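Side-chain contact in NikO protein (PDB 4FQD), which transfers the enolpyruvyl group of phosphoenolpyruvate, probably to UMP, in a step essential for biosynthesis of the antibiotic nikkomycin: residues H77-G80 with A81-T84. The protein carries 4 engineered substitutions. Sequence-based numbering, arbitrary orientation.
Sequences HYDG and ADET
A G1 beta bulge closes the hairpin between strands 75-79 and 84-88, with Asp79 facing both Glu83 and Thr84. The evidence lies first in the backbone. Asp79 N donates a hydrogen bond to Thr84 O at 2.8 Å, almost straight at 175°, and Thr84 N returns a bond of 3.1 Å to Asp79 O, which identifies an antiparallel hydrogen-bonded pair. Glu83, the first bulge residue, has phi and psi both positive, the left-handed conformation usual at this position and most often taken by glycine. The carboxylate of Asp79 reaches Ala81: with CG anti to the backbone N (chi1 -164°), OD1 accepts a hydrogen bond from Ala81 N, 3.3 Å away, the donor meeting its anti side and tilted from the carboxylate plane. Asp82 crosses this group at about a right angle, its OD1 only 3.4 Å from Asp79 OD2. Two like charges so close would be expected to repel; a long, weak ion pair from Asp82 OD2 to Arg52 may offset this in part. Tyr78 lies alongside Glu83, with OH 3.8 Å from Glu83 CB, while that hydroxyl is hydrogen-bonded to the carbonyl of Cys56. The arrangement is that of a tight beta hairpin with a G1 bulge, here joining the outermost strand 75-79 to its neighbour in a four-stranded mixed sheet of the EPSP synthase-family inverse beta/alpha barrel.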
ATOM      1  N   HIS A  77     -40.636 -14.859   4.731  1.00 21.27           N
ATOM      2  CA  HIS A  77     -40.657 -16.240   4.266  1.00 22.32           C
ATOM      3  C   HIS A  77     -39.573 -16.508   3.231  1.00 24.18           C
ATOM      4  O   HIS A  77     -39.516 -15.851   2.193  1.00 21.47           O
ATOM      5  CB  HIS A  77     -42.026 -16.593   3.682  1.00 22.58           C
ATOM      6  CG  HIS A  77     -42.081 -17.954   3.059  1.00 20.92           C
ATOM      7  ND1 HIS A  77     -42.083 -18.148   1.696  1.00 25.93           N
ATOM      8  CD2 HIS A  77     -42.126 -19.188   3.616  1.00 24.37           C
ATOM      9  CE1 HIS A  77     -42.134 -19.444   1.437  1.00 28.00           C
ATOM     10  NE2 HIS A  77     -42.160 -20.095   2.585  1.00 25.84           N
ATOM     11  N   TYR A  78     -38.715 -17.481   3.521  1.00 23.11           N
ATOM     12  CA  TYR A  78     -37.647 -17.852   2.603  1.00 26.62           C
ATOM     13  C   TYR A  78     -37.984 -19.130   1.842  1.00 27.47           C
ATOM     14  O   TYR A  78     -38.197 -20.184   2.440  1.00 25.98           O
ATOM     15  CB  TYR A  78     -36.320 -18.016   3.349  1.00 19.42           C
ATOM     16  CG  TYR A  78     -35.156 -18.365   2.448  1.00 26.87           C
ATOM     17  CD1 TYR A  78     -34.656 -17.441   1.539  1.00 20.87           C
ATOM     18  CD2 TYR A  78     -34.554 -19.615   2.511  1.00 28.29           C
ATOM     19  CE1 TYR A  78     -33.591 -17.754   0.713  1.00 24.10           C
ATOM     20  CE2 TYR A  78     -33.486 -19.936   1.690  1.00 28.91           C
ATOM     21  CZ  TYR A  78     -33.009 -19.003   0.794  1.00 26.08           C
ATOM     22  OH  TYR A  78     -31.948 -19.319  -0.024  1.00 27.92           O
ATOM     23  N   ASP A  79     -38.034 -19.022   0.519  1.00 29.16           N
ATOM     24  CA  ASP A  79     -38.297 -20.170  -0.338  1.00 24.55           C
ATOM     25  C   ASP A  79     -36.977 -20.705  -0.883  1.00 30.44           C
ATOM     26  O   ASP A  79     -36.478 -20.229  -1.903  1.00 27.46           O
ATOM     27  CB  ASP A  79     -39.225 -19.770  -1.488  1.00 29.48           C
ATOM     28  CG  ASP A  79     -39.855 -20.967  -2.179  1.00 42.12           C
ATOM     29  OD1 ASP A  79     -39.287 -22.077  -2.103  1.00 41.56           O
ATOM     30  OD2 ASP A  79     -40.921 -20.793  -2.806  1.00 39.39           O
ATOM     31  N   GLY A  80     -36.419 -21.701  -0.201  1.00 38.41           N
ATOM     32  CA  GLY A  80     -35.125 -22.256  -0.559  1.00 30.20           C
ATOM     33  C   GLY A  80     -35.065 -22.895  -1.935  1.00 36.13           C
ATOM     34  O   GLY A  80     -33.981 -23.084  -2.489  1.00 37.15           O
ATOM     35  N   ALA A  81     -36.228 -23.227  -2.487  1.00 39.34           N
ATOM     36  CA  ALA A  81     -36.301 -23.847  -3.807  1.00 36.41           C
ATOM     37  C   ALA A  81     -35.806 -22.906  -4.900  1.00 39.41           C
ATOM     38  O   ALA A  81     -34.965 -23.281  -5.717  1.00 46.57           O
ATOM     39  CB  ALA A  81     -37.721 -24.305  -4.100  1.00 35.20           C
ATOM     40  N   ASP A  82     -36.331 -21.685  -4.918  1.00 35.44           N
ATOM     41  CA  ASP A  82     -35.896 -20.690  -5.893  1.00 36.56           C
ATOM     42  C   ASP A  82     -35.090 -19.575  -5.232  1.00 26.81           C
ATOM     43  O   ASP A  82     -34.855 -18.529  -5.837  1.00 28.34           O
ATOM     44  CB  ASP A  82     -37.088 -20.117  -6.666  1.00 40.96           C
ATOM     45  CG  ASP A  82     -38.120 -19.479  -5.761  1.00 48.14           C
ATOM     46  OD1 ASP A  82     -38.185 -19.865  -4.578  1.00 52.11           O
ATOM     47  OD2 ASP A  82     -38.869 -18.598  -6.233  1.00 47.12           O
ATOM     48  N   GLU A  83     -34.673 -19.815  -3.991  1.00 28.94           N
ATOM     49  CA  GLU A  83     -33.831 -18.883  -3.241  1.00 27.38           C
ATOM     50  C   GLU A  83     -34.410 -17.474  -3.197  1.00 26.10           C
ATOM     51  O   GLU A  83     -33.737 -16.504  -3.541  1.00 24.70           O
ATOM     52  CB  GLU A  83     -32.412 -18.861  -3.813  1.00 27.32           C
ATOM     53  CG  GLU A  83     -31.762 -20.232  -3.879  1.00 41.56           C
ATOM     54  CD  GLU A  83     -30.267 -20.158  -4.114  1.00 45.12           C
ATOM     55  OE1 GLU A  83     -29.851 -19.964  -5.276  1.00 49.12           O
ATOM     56  OE2 GLU A  83     -29.507 -20.295  -3.134  1.00 38.87           O
ATOM     57  N   THR A  84     -35.665 -17.373  -2.771  1.00 30.68           N
ATOM     58  CA  THR A  84     -36.362 -16.094  -2.738  1.00 24.09           C
ATOM     59  C   THR A  84     -36.785 -15.723  -1.321  1.00 23.49           C
ATOM     60  O   THR A  84     -37.459 -16.495  -0.640  1.00 24.94           O
ATOM     61  CB  THR A  84     -37.601 -16.111  -3.651  1.00 26.10           C
ATOM     62  OG1 THR A  84     -37.197 -16.364  -5.002  1.00 29.11           O
ATOM     63  CG2 THR A  84     -38.326 -14.779  -3.586  1.00 30.04           C
TER